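Side-chain contacts in Cow rumen GH26 endo-mannanase (Metagenome, PDB 6UEH), which probably hydrolyses internal beta-1,4-mannosidic bonds in mannans such as galactomannan, using a barrel-shaped catalytic domain joined to a calcium-binding accessory domain: residues V67-I70 / L71-G74; E153-K156 / L157-L161; W216-T220 / T221-I225; V224-V228 / K229-G233; Y392-H395 / D396-S400. One frame throughout, in Å; residues are numbered along the deposited sequence.

Contact 1 belongs to the accessory beta-sandwich of the CBM6 family, the other four to the GH26 TIM barrel; the centre of contact 1 lies about 57 Å from those of contacts 3 and 4. Its strand 59-69 pairs with strand 123-132, which carries the calcium ligand Asp126. Contacts 3 and 4 share Val224 and Ile225 and lie at the two ends of helix 220-230, their centres about 12 Å apart. Contact 2, on helix 152-164, lies about 15 Å from contact 4 between centres. Contact 5, about 33 Å from contact 1 and 36 Å from contact 2 between centres, is in a loop following strand 382-387, on the side where TIM barrels carry their active sites.

Contact 1: V67-I70 / L71-G74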
# COMPACT_ATOMS: atom_id res chain seq x y z
N VAL A 67 25.13 17.15 -1.21
CA VAL A 67 25.65 16.41 -2.35
C VAL A 67 25.69 17.21 -3.64
O VAL A 67 25.18 18.32 -3.72
CB VAL A 67 24.81 15.14 -2.61
CG1 VAL A 67 24.69 14.30 -1.35
CG2 VAL A 67 23.43 15.51 -3.14
N ALA A 68 26.33 16.61 -4.64
CA ALA A 68 26.27 17.09 -6.01
C ALA A 68 26.28 15.87 -6.92
O ALA A 68 26.66 14.78 -6.49
CB ALA A 68 27.43 18.02 -6.32
N GLN A 69 25.86 16.06 -8.16
CA GLN A 69 25.80 14.95 -9.11
C GLN A 69 25.81 15.52 -10.52
O GLN A 69 24.80 16.06 -10.98
CB GLN A 69 24.56 14.10 -8.86
CG GLN A 69 24.54 12.76 -9.57
CD GLN A 69 24.15 12.87 -11.03
OE1 GLN A 69 24.93 12.56 -11.92
NE2 GLN A 69 22.93 13.33 -11.28
N ILE A 70 26.94 15.41 -11.21
CA ILE A 70 27.11 16.08 -12.49
C ILE A 70 27.39 15.13 -13.66
O ILE A 70 27.72 15.58 -14.75
CB ILE A 70 28.25 17.11 -12.43
CG1 ILE A 70 29.58 16.42 -12.10
CG2 ILE A 70 27.94 18.20 -11.41
CD1 ILE A 70 30.79 17.33 -12.22
N LEU A 71 27.25 13.83 -13.44
CA LEU A 71 27.49 12.88 -14.53
C LEU A 71 26.26 12.74 -15.44
O LEU A 71 26.39 12.69 -16.66
CB LEU A 71 27.88 11.51 -13.97
CG LEU A 71 28.33 10.50 -15.03
CD1 LEU A 71 29.54 11.03 -15.78
CD2 LEU A 71 28.62 9.14 -14.40
N ASP A 72 25.08 12.69 -14.84
CA ASP A 72 23.84 12.50 -15.59
C ASP A 72 22.88 13.67 -15.43
O ASP A 72 22.44 13.97 -14.32
CB ASP A 72 23.15 11.20 -15.15
CG ASP A 72 23.97 9.96 -15.45
OD1 ASP A 72 24.67 9.94 -16.48
OD2 ASP A 72 23.91 9.01 -14.65
N LYS A 73 22.57 14.33 -16.54
CA LYS A 73 21.62 15.45 -16.54
C LYS A 73 20.23 15.01 -16.08
O LYS A 73 19.48 15.79 -15.49
CB LYS A 73 21.52 16.08 -17.93
CG LYS A 73 22.84 16.54 -18.53
CD LYS A 73 23.41 17.76 -17.82
CE LYS A 73 24.63 18.29 -18.57
NZ LYS A 73 25.30 19.41 -17.86
N GLY A 74 19.87 13.76 -16.38
CA GLY A 74 18.55 13.26 -16.06
C GLY A 74 18.44 12.62 -14.69
O GLY A 74 17.40 12.07 -14.34
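The carboxamide of Gln69 is the flat group here, and it works in its own plane, turning both polar atoms to the backbone of Asp72. Gln69 OE1 accepts from Asp72 N at 2.9 Å, nearly straight at the hydrogen (167°) and on a lone pair of the side-chain carbonyl. The other half of the amide answers in kind: Gln69 NE2 donates to Asp72 O at 3.1 Å, only slightly out of the amide plane. A third, weak bond runs from Leu71 N to Gln69 OE1 at 3.1 Å. With oxygen facing N-H and nitrogen facing C=O, the amide cannot be flipped without setting like against like, so its orientation is fixed.

Glutamine suits the place because its end can pair with a peptide much as a neighbouring strand would, and because its chain is long enough to reach round the bend. CG lies anti to the backbone N (chi1 -167°), and a bend at chi2 (-79°) then carries the amide over to the turn. Gln69 NE2 also makes weak bonds to the carbonyls of Val91 and Pro92. The carboxylate of Asp72 looks elsewhere, to a salt bridge with Arg76, while Ile70 points away from the turn and rests on Val27, Thr30 and Glu124.

Within the sandwich, Gln69 ends strand 59-69, which pairs with strands 97-107 and 123-132. Residues 70-74 then lead across to strand 76-82 of the second sheet, so the amide-to-backbone bonds lie at the start of the connection from one sheet to the other.

Contact 2: E153-K156 / L157-L161; sequences EAQK and LQDYL
Gln155 O receives the shortest bond of this helical segment, from Asp159 N at 2.9 Å, an ordinary backbone link one turn on. The same two residues meet again through their side chains. Gln155 NE2 reaches Asp159 OD2 at 3.4 Å in a weak hydrogen bond, the amide and carboxylate planes lying 34° apart. Gln155 gets there with CG anti to its backbone N (chi1 -175°) and a bend at chi2 (57°), which lays the amide along the helix surface toward the next turn.

The stronger ties of both ends lead to the chain just before the helix. Gln155 NE2 donates to Thr143 O, Gln155 OE1 accepts from Leu145 N, and Asp159 OD1 bonds to the hydroxyl of Thr143. A glutamine, which both donates and accepts, is suited to hold two backbone groups of a passing segment at once; the neighbouring aspartate serves the threonine. An acetate ion, probably from the crystallisation liquor, lies about 3 Å from the Asp159 side chain.

Further round, Leu157 N and Tyr160 N continue the backbone pattern to Glu153 O and Lys156 O, both at 3.0 Å. Leu157 CB lies 3.4 Å from Glu153 O, while the buried Gln158 sends NE2 to Asp381 O.

Helix 152-164 thus shows two characters. Lys156 is exposed, whereas Leu157, Gln158 and Leu161 face the barrel, touching Ile358, Met382 and Met423. These are among the opening residues of strands 357-362, 382-387 and 423-429, so the helix packs against the N-terminal end of the barrel, and Tyr160 touches Leu482 and Pro483.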
# COMPACT_ATOMS: atom_id res chain seq x y z
N GLU A 153 -23.00 7.76 8.73
CA GLU A 153 -22.33 6.54 9.15
C GLU A 153 -20.96 6.41 8.48
O GLU A 153 -19.99 6.01 9.12
CB GLU A 153 -23.18 5.31 8.84
CG GLU A 153 -24.46 5.20 9.67
CD GLU A 153 -25.57 6.09 9.15
OE1 GLU A 153 -25.48 6.55 7.99
OE2 GLU A 153 -26.55 6.32 9.90
N ALA A 154 -20.89 6.75 7.20
CA ALA A 154 -19.64 6.68 6.45
C ALA A 154 -18.61 7.67 6.99
O ALA A 154 -17.45 7.32 7.19
CB ALA A 154 -19.89 6.93 4.97
N GLN A 155 -19.04 8.91 7.22
CA GLN A 155 -18.15 9.95 7.70
C GLN A 155 -17.68 9.66 9.12
O GLN A 155 -16.52 9.90 9.46
CB GLN A 155 -18.84 11.31 7.64
CG GLN A 155 -17.92 12.47 8.01
CD GLN A 155 -16.69 12.54 7.13
OE1 GLN A 155 -16.76 12.95 5.97
NE2 GLN A 155 -15.55 12.14 7.68
N LYS A 156 -18.57 9.13 9.95
CA LYS A 156 -18.22 8.77 11.32
C LYS A 156 -17.21 7.62 11.34
O LYS A 156 -16.30 7.60 12.17
CB LYS A 156 -19.46 8.41 12.13
CG LYS A 156 -20.25 9.63 12.59
CD LYS A 156 -21.69 9.29 12.94
CE LYS A 156 -21.79 8.39 14.14
NZ LYS A 156 -23.22 8.12 14.50
N LEU A 157 -17.38 6.66 10.43
CA LEU A 157 -16.42 5.56 10.32
C LEU A 157 -15.05 6.08 9.90
O LEU A 157 -14.03 5.73 10.50
CB LEU A 157 -16.91 4.50 9.32
CG LEU A 157 -15.93 3.39 8.95
CD1 LEU A 157 -15.37 2.69 10.19
CD2 LEU A 157 -16.59 2.37 8.02
N GLN A 158 -15.02 6.92 8.87
CA GLN A 158 -13.77 7.49 8.38
C GLN A 158 -13.06 8.30 9.46
O GLN A 158 -11.83 8.27 9.58
CB GLN A 158 -14.01 8.36 7.14
CG GLN A 158 -12.74 8.92 6.50
CD GLN A 158 -12.00 7.90 5.64
OE1 GLN A 158 -12.05 6.70 5.90
NE2 GLN A 158 -11.31 8.38 4.61
N ASP A 159 -13.84 9.03 10.26
CA ASP A 159 -13.27 9.83 11.34
C ASP A 159 -12.71 8.94 12.44
O ASP A 159 -11.67 9.26 13.02
CB ASP A 159 -14.31 10.79 11.90
CG ASP A 159 -14.48 12.02 11.04
OD1 ASP A 159 -13.50 12.42 10.38
OD2 ASP A 159 -15.59 12.60 11.03
N TYR A 160 -13.39 7.83 12.73
CA TYR A 160 -12.86 6.88 13.70
C TYR A 160 -11.52 6.33 13.23
O TYR A 160 -10.57 6.22 14.01
CB TYR A 160 -13.82 5.72 13.94
CG TYR A 160 -13.14 4.58 14.67
CD1 TYR A 160 -12.91 4.65 16.04
CD2 TYR A 160 -12.69 3.45 13.99
CE1 TYR A 160 -12.28 3.62 16.71
CE2 TYR A 160 -12.05 2.42 14.65
CZ TYR A 160 -11.84 2.51 16.02
OH TYR A 160 -11.21 1.49 16.68
N LEU A 161 -11.45 5.97 11.95
CA LEU A 161 -10.22 5.46 11.36
C LEU A 161 -9.10 6.49 11.48
O LEU A 161 -7.97 6.16 11.83
CB LEU A 161 -10.43 5.09 9.89
CG LEU A 161 -11.48 4.01 9.62
CD1 LEU A 161 -11.69 3.81 8.12
CD2 LEU A 161 -11.09 2.71 10.30

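Contact 3: W216-T220 / T221-I225; sequences WDDQT and TERVI
Arg223 starts with CG anti to its carbonyl carbon (chi1 -73°) and bends at chi3 (-58°), which folds its guanidinium back beside the first helical turn to meet Asp218. Arg223 NH1 donates to Asp218 O at 2.6 Å, in the guanidinium plane, and NH2 adds a weaker bond to that oxygen. One face of the group lies over Thr220 CA and Gln219 O. The cation also has outside partners, a salt bridge to Glu175 and a cation-pi contact with Tyr185.

Here the loop after barrel strand 202-206 enters helix 220-230, with Gln219 at the N-cap. Asp218 makes an Asx turn, which suits its short carboxylate: OD1 accepts from Thr220 N at 3.1 Å and, from the same face of the carboxylate, from Thr220 OG1 at 2.7 Å. A methionine in place of Arg223 would probably leave Asp218 O and Glu175 without their cationic mate and free the loop to shift against the helix.

Glu222 stacks its carboxylate on the Gln219 amide, the planes 28° apart. A water donates to both Asp217 OD1 and Glu222 OE1, each at 2.7 Å, and probably eases the repulsion between the two carboxylates; Glu222 OE2 forms a salt bridge with Arg298.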
# COMPACT_ATOMS: atom_id res chain seq x y z
N TRP A 216 -25.65 -15.18 -8.75
CA TRP A 216 -26.52 -15.83 -7.78
C TRP A 216 -26.48 -15.04 -6.48
O TRP A 216 -25.99 -13.91 -6.46
CB TRP A 216 -26.11 -17.30 -7.56
CG TRP A 216 -24.66 -17.54 -7.23
CD1 TRP A 216 -23.58 -17.31 -8.03
CD2 TRP A 216 -24.14 -18.10 -6.01
NE1 TRP A 216 -22.42 -17.67 -7.39
CE2 TRP A 216 -22.74 -18.16 -6.14
CE3 TRP A 216 -24.73 -18.54 -4.82
CZ2 TRP A 216 -21.91 -18.64 -5.13
CZ3 TRP A 216 -23.90 -19.02 -3.82
CH2 TRP A 216 -22.51 -19.07 -3.98
N ASP A 217 -27.01 -15.62 -5.41
CA ASP A 217 -27.09 -14.94 -4.13
C ASP A 217 -26.26 -15.68 -3.08
O ASP A 217 -26.75 -16.62 -2.46
CB ASP A 217 -28.56 -14.83 -3.67
CG ASP A 217 -28.74 -13.90 -2.48
OD1 ASP A 217 -27.75 -13.54 -1.82
OD2 ASP A 217 -29.90 -13.54 -2.18
N ASP A 218 -25.02 -15.25 -2.88
CA ASP A 218 -24.15 -15.92 -1.91
C ASP A 218 -24.27 -15.30 -0.52
O ASP A 218 -23.43 -15.56 0.35
CB ASP A 218 -22.68 -15.91 -2.38
CG ASP A 218 -22.09 -14.51 -2.51
OD1 ASP A 218 -22.65 -13.53 -1.96
OD2 ASP A 218 -21.02 -14.38 -3.15
N GLN A 219 -25.30 -14.48 -0.33
CA GLN A 219 -25.64 -13.90 0.97
C GLN A 219 -24.56 -12.98 1.55
O GLN A 219 -24.50 -12.79 2.76
CB GLN A 219 -25.96 -15.01 1.97
CG GLN A 219 -27.25 -15.77 1.67
CD GLN A 219 -28.48 -15.01 2.12
OE1 GLN A 219 -28.57 -14.57 3.27
NE2 GLN A 219 -29.44 -14.84 1.22
N THR A 220 -23.73 -12.41 0.68
CA THR A 220 -22.69 -11.48 1.12
C THR A 220 -23.29 -10.28 1.84
O THR A 220 -22.85 -9.90 2.92
CB THR A 220 -21.82 -11.00 -0.06
OG1 THR A 220 -20.97 -12.06 -0.50
CG2 THR A 220 -20.96 -9.81 0.36
N THR A 221 -24.32 -9.68 1.23
CA THR A 221 -24.96 -8.49 1.78
C THR A 221 -25.50 -8.72 3.18
O THR A 221 -25.34 -7.88 4.07
CB THR A 221 -26.10 -8.01 0.86
OG1 THR A 221 -25.58 -7.75 -0.45
CG2 THR A 221 -26.74 -6.73 1.41
N GLU A 222 -26.13 -9.88 3.40
CA GLU A 222 -26.62 -10.23 4.72
C GLU A 222 -25.47 -10.36 5.73
O GLU A 222 -25.58 -9.90 6.86
CB GLU A 222 -27.42 -11.54 4.67
CG GLU A 222 -28.81 -11.40 4.07
CD GLU A 222 -28.82 -11.37 2.55
OE1 GLU A 222 -27.73 -11.45 1.94
OE2 GLU A 222 -29.91 -11.26 1.96
N ARG A 223 -24.37 -10.99 5.31
CA ARG A 223 -23.23 -11.16 6.21
C ARG A 223 -22.55 -9.82 6.52
O ARG A 223 -22.03 -9.64 7.61
CB ARG A 223 -22.21 -12.14 5.62
CG ARG A 223 -22.68 -13.60 5.66
CD ARG A 223 -21.55 -14.57 5.30
NE ARG A 223 -21.00 -14.30 3.98
CZ ARG A 223 -21.54 -14.71 2.84
NH1 ARG A 223 -22.66 -15.42 2.85
NH2 ARG A 223 -20.96 -14.41 1.68
N VAL A 224 -22.58 -8.89 5.57
CA VAL A 224 -22.05 -7.56 5.82
C VAL A 224 -22.89 -6.85 6.88
O VAL A 224 -22.35 -6.25 7.82
CB VAL A 224 -22.02 -6.70 4.54
CG1 VAL A 224 -21.64 -5.26 4.86
CG2 VAL A 224 -21.05 -7.29 3.52
N ILE A 225 -24.21 -6.93 6.72
CA ILE A 225 -25.13 -6.36 7.69
C ILE A 225 -24.94 -6.99 9.07
O ILE A 225 -24.89 -6.28 10.08
CB ILE A 225 -26.59 -6.54 7.23
CG1 ILE A 225 -26.85 -5.73 5.96
CG2 ILE A 225 -27.56 -6.13 8.34
CD1 ILE A 225 -28.23 -5.92 5.38
O HOH W 1 -27.86 -11.10 -0.76

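Contact 4: V224-V228 / K229-G233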
# COMPACT_ATOMS: atom_id res chain seq x y z
N VAL A 224 -22.58 -8.89 5.57
CA VAL A 224 -22.05 -7.56 5.82
C VAL A 224 -22.89 -6.85 6.88
O VAL A 224 -22.35 -6.25 7.82
CB VAL A 224 -22.02 -6.70 4.54
CG1 VAL A 224 -21.64 -5.26 4.86
CG2 VAL A 224 -21.05 -7.29 3.52
N ILE A 225 -24.21 -6.93 6.72
CA ILE A 225 -25.13 -6.36 7.69
C ILE A 225 -24.94 -6.99 9.07
O ILE A 225 -24.89 -6.28 10.08
CB ILE A 225 -26.59 -6.54 7.23
CG1 ILE A 225 -26.85 -5.73 5.96
CG2 ILE A 225 -27.56 -6.13 8.34
CD1 ILE A 225 -28.23 -5.92 5.38
N GLU A 226 -24.82 -8.31 9.09
CA GLU A 226 -24.61 -9.04 10.33
C GLU A 226 -23.33 -8.57 11.03
O GLU A 226 -23.33 -8.30 12.23
CB GLU A 226 -24.54 -10.55 10.06
CG GLU A 226 -24.75 -11.43 11.28
CD GLU A 226 -23.50 -11.61 12.12
OE1 GLU A 226 -22.39 -11.41 11.58
OE2 GLU A 226 -23.63 -11.94 13.31
N TRP A 227 -22.25 -8.46 10.27
CA TRP A 227 -20.95 -8.07 10.82
C TRP A 227 -21.00 -6.68 11.44
O TRP A 227 -20.53 -6.47 12.55
CB TRP A 227 -19.87 -8.12 9.73
CG TRP A 227 -18.49 -7.88 10.26
CD1 TRP A 227 -17.75 -6.74 10.12
CD2 TRP A 227 -17.69 -8.79 11.02
NE1 TRP A 227 -16.53 -6.89 10.75
CE2 TRP A 227 -16.47 -8.14 11.31
CE3 TRP A 227 -17.88 -10.09 11.49
CZ2 TRP A 227 -15.45 -8.74 12.04
CZ3 TRP A 227 -16.87 -10.69 12.21
CH2 TRP A 227 -15.67 -10.02 12.48
N VAL A 228 -21.59 -5.74 10.71
CA VAL A 228 -21.61 -4.35 11.15
C VAL A 228 -22.68 -4.09 12.20
O VAL A 228 -22.39 -3.59 13.29
CB VAL A 228 -21.83 -3.39 9.96
CG1 VAL A 228 -22.01 -1.96 10.45
CG2 VAL A 228 -20.68 -3.48 8.98
N LYS A 229 -23.93 -4.43 11.88
CA LYS A 229 -25.06 -4.05 12.71
C LYS A 229 -25.25 -4.94 13.94
O LYS A 229 -25.79 -4.49 14.96
CB LYS A 229 -26.35 -4.06 11.88
CG LYS A 229 -26.31 -3.13 10.67
CD LYS A 229 -26.52 -1.67 11.07
CE LYS A 229 -28.00 -1.38 11.30
NZ LYS A 229 -28.24 0.04 11.70
N GLU A 230 -24.80 -6.19 13.87
CA GLU A 230 -25.01 -7.11 14.98
C GLU A 230 -23.74 -7.41 15.77
O GLU A 230 -23.80 -7.64 16.98
CB GLU A 230 -25.62 -8.42 14.46
CG GLU A 230 -27.04 -8.25 13.94
CD GLU A 230 -27.71 -9.57 13.61
OE1 GLU A 230 -27.00 -10.58 13.46
OE2 GLU A 230 -28.96 -9.59 13.51
N ARG A 231 -22.59 -7.40 15.11
CA ARG A 231 -21.33 -7.68 15.80
C ARG A 231 -20.50 -6.42 16.06
O ARG A 231 -19.50 -6.47 16.77
CB ARG A 231 -20.51 -8.70 15.02
CG ARG A 231 -21.13 -10.08 15.00
CD ARG A 231 -20.08 -11.16 14.86
NE ARG A 231 -20.20 -11.87 13.60
CZ ARG A 231 -19.46 -12.92 13.27
NH1 ARG A 231 -19.63 -13.52 12.09
NH2 ARG A 231 -18.55 -13.39 14.12
N GLY A 232 -20.92 -5.30 15.48
CA GLY A 232 -20.26 -4.03 15.70
C GLY A 232 -18.93 -3.91 15.00
O GLY A 232 -18.06 -3.14 15.43
N GLY A 233 -18.76 -4.65 13.92
CA GLY A 233 -17.51 -4.66 13.18
C GLY A 233 -17.47 -3.67 12.03
O GLY A 233 -18.44 -2.95 11.77
O HOH W 2 -20.36 -1.61 13.38
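Glu226 and Arg231 form a salt bridge near the end of the helix: Arg231 NE donates to Glu226 OE1 at 3.0 Å, close to straight (165°), on the syn lone pair and in the guanidinium plane. The same guanidinium has Trp227 CZ3 centred over one face, 3.6 Å above, so the indole comes edge-first at an angle of 67° between the planes. Arg231 NH1 has a further salt bridge to Glu186. An arginine can serve all three because its flat end offers donors round the rim and a face for contact. Less comfortably, Glu226 OE2 lies 3.6 Å from Glu230 OE1, a close pair of like charges.

The backbone acceptors are shared out unevenly as the helix unwinds. Ile225 O keeps a regular partner in Lys229 N, at 2.8 Å. Glu226 O takes Glu230 N and, weakly, Arg231 N, which marks a widened, pi-type turn. Trp227 O accepts from Gly233 N at 2.9 Å, six residues on, and, weakly, from Arg231 N. Val228 O has a weak bond from Gly232 N and is supplemented by a water that donates at 2.8 Å to it and also to Gly233 O.

Glycine fits both closing positions. Gly232 has positive phi, and a side chain on Gly233 would run into Trp227 NE1, which donates to Ala201 O.

Trp227 touches Arg203 and Phe205 of strand 202-206, and Val228 touches Ala235 of strand 234-238. The turn therefore completes the helix of this beta-alpha-beta crossover and delivers the chain into the next parallel barrel strand.

Contact 5: Y392-H395 / D396-S400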
# COMPACT_ATOMS: atom_id res chain seq x y z
N TYR A 392 7.21 -13.91 -4.19
CA TYR A 392 7.80 -12.85 -5.00
C TYR A 392 7.97 -11.58 -4.17
O TYR A 392 7.38 -11.46 -3.10
CB TYR A 392 6.94 -12.57 -6.23
CG TYR A 392 6.74 -13.78 -7.11
CD1 TYR A 392 7.73 -14.19 -8.00
CD2 TYR A 392 5.56 -14.51 -7.06
CE1 TYR A 392 7.55 -15.30 -8.81
CE2 TYR A 392 5.37 -15.62 -7.87
CZ TYR A 392 6.37 -16.01 -8.74
OH TYR A 392 6.19 -17.11 -9.55
N ASN A 393 8.79 -10.66 -4.67
CA ASN A 393 9.04 -9.38 -4.00
C ASN A 393 9.48 -9.55 -2.55
O ASN A 393 9.10 -8.76 -1.68
CB ASN A 393 7.79 -8.50 -4.07
CG ASN A 393 7.34 -8.25 -5.50
OD1 ASN A 393 6.25 -8.67 -5.91
ND2 ASN A 393 8.17 -7.55 -6.26
N ARG A 394 10.28 -10.57 -2.29
CA ARG A 394 10.73 -10.87 -0.94
C ARG A 394 12.14 -10.35 -0.69
O ARG A 394 13.08 -10.70 -1.40
CB ARG A 394 10.67 -12.38 -0.68
CG ARG A 394 11.11 -12.77 0.72
CD ARG A 394 10.54 -14.11 1.15
NE ARG A 394 10.61 -14.26 2.60
CZ ARG A 394 9.94 -15.17 3.29
NH1 ARG A 394 9.14 -16.02 2.68
NH2 ARG A 394 10.07 -15.21 4.61
N HIS A 395 12.29 -9.51 0.33
CA HIS A 395 13.58 -8.87 0.61
C HIS A 395 13.96 -8.93 2.09
O HIS A 395 14.71 -8.08 2.58
CB HIS A 395 13.56 -7.41 0.14
CG HIS A 395 13.16 -7.25 -1.29
ND1 HIS A 395 14.05 -7.38 -2.33
CD2 HIS A 395 11.96 -6.96 -1.86
CE1 HIS A 395 13.43 -7.18 -3.48
NE2 HIS A 395 12.16 -6.92 -3.22
N ASP A 396 13.45 -9.93 2.80
CA ASP A 396 13.70 -10.04 4.24
C ASP A 396 14.88 -10.97 4.55
O ASP A 396 15.21 -11.19 5.71
CB ASP A 396 12.44 -10.52 4.96
CG ASP A 396 12.09 -11.97 4.64
OD1 ASP A 396 12.49 -12.46 3.57
OD2 ASP A 396 11.40 -12.60 5.47
N GLY A 397 15.50 -11.51 3.50
CA GLY A 397 16.64 -12.38 3.67
C GLY A 397 16.26 -13.85 3.76
O GLY A 397 17.12 -14.70 3.99
N LYS A 398 14.97 -14.13 3.60
CA LYS A 398 14.47 -15.50 3.60
C LYS A 398 13.86 -15.87 2.26
O LYS A 398 13.63 -15.00 1.42
CB LYS A 398 13.44 -15.70 4.71
CG LYS A 398 14.02 -15.92 6.10
CD LYS A 398 14.36 -14.61 6.79
CE LYS A 398 14.92 -14.86 8.18
NZ LYS A 398 15.16 -13.59 8.91
N THR A 399 13.61 -17.16 2.06
CA THR A 399 12.96 -17.64 0.85
C THR A 399 11.56 -18.15 1.18
O THR A 399 10.59 -17.84 0.48
CB THR A 399 13.78 -18.76 0.17
OG1 THR A 399 15.08 -18.27 -0.17
CG2 THR A 399 13.08 -19.25 -1.09
N SER A 400 11.46 -18.93 2.25
CA SER A 400 10.20 -19.54 2.66
C SER A 400 9.76 -19.03 4.03
O SER A 400 10.52 -18.40 4.75
CB SER A 400 10.33 -21.06 2.70
OG SER A 400 10.90 -21.56 1.50
O HOH W 3 15.07 -12.06 0.58
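Arg394 and Asp396 are joined by a side-on salt bridge with two bonds. Arg394 NE donates to Asp396 OD1 at 2.8 Å, and Arg394 NH2 to Asp396 OD2 at 3.1 Å, the latter on a syn lone pair. Arginine's chain is extended from CG to NE, with CG anti to the backbone N (chi1 -180°), which carries the guanidinium past His395 to the carboxylate. The two planes still differ by 38°, and OD1 is met somewhat out of the carboxylate plane.

Bonds between side chain and backbone shape the turn itself. Asp396 OD1 also accepts from Lys398 N at 3.0 Å, from the face opposite to Arg394 NE; this is an Asx turn, set in the long loop between barrel strand 382-387 and helix 408-417. Gly397, with positive phi, follows the aspartate at a point where a side chain would jam against the preceding carbonyl. Beyond the turn, Arg394 NH1 donates to Thr390 O and Gly401 O, so one cation ties both flanks of the loop.

Van der Waals contact comes from the backbone of residues 398-400, which lies over one face of the guanidinium; Lys398 CB is 3.4 Å from Arg394 NH2. A leucine in place of Arg394 would probably leave the Asp396 carboxylate without its charge partner and let the two flanks move apart.

A water donates to Arg394 O at 3.1 Å and accepts from Gly397 N at 3.0 Å.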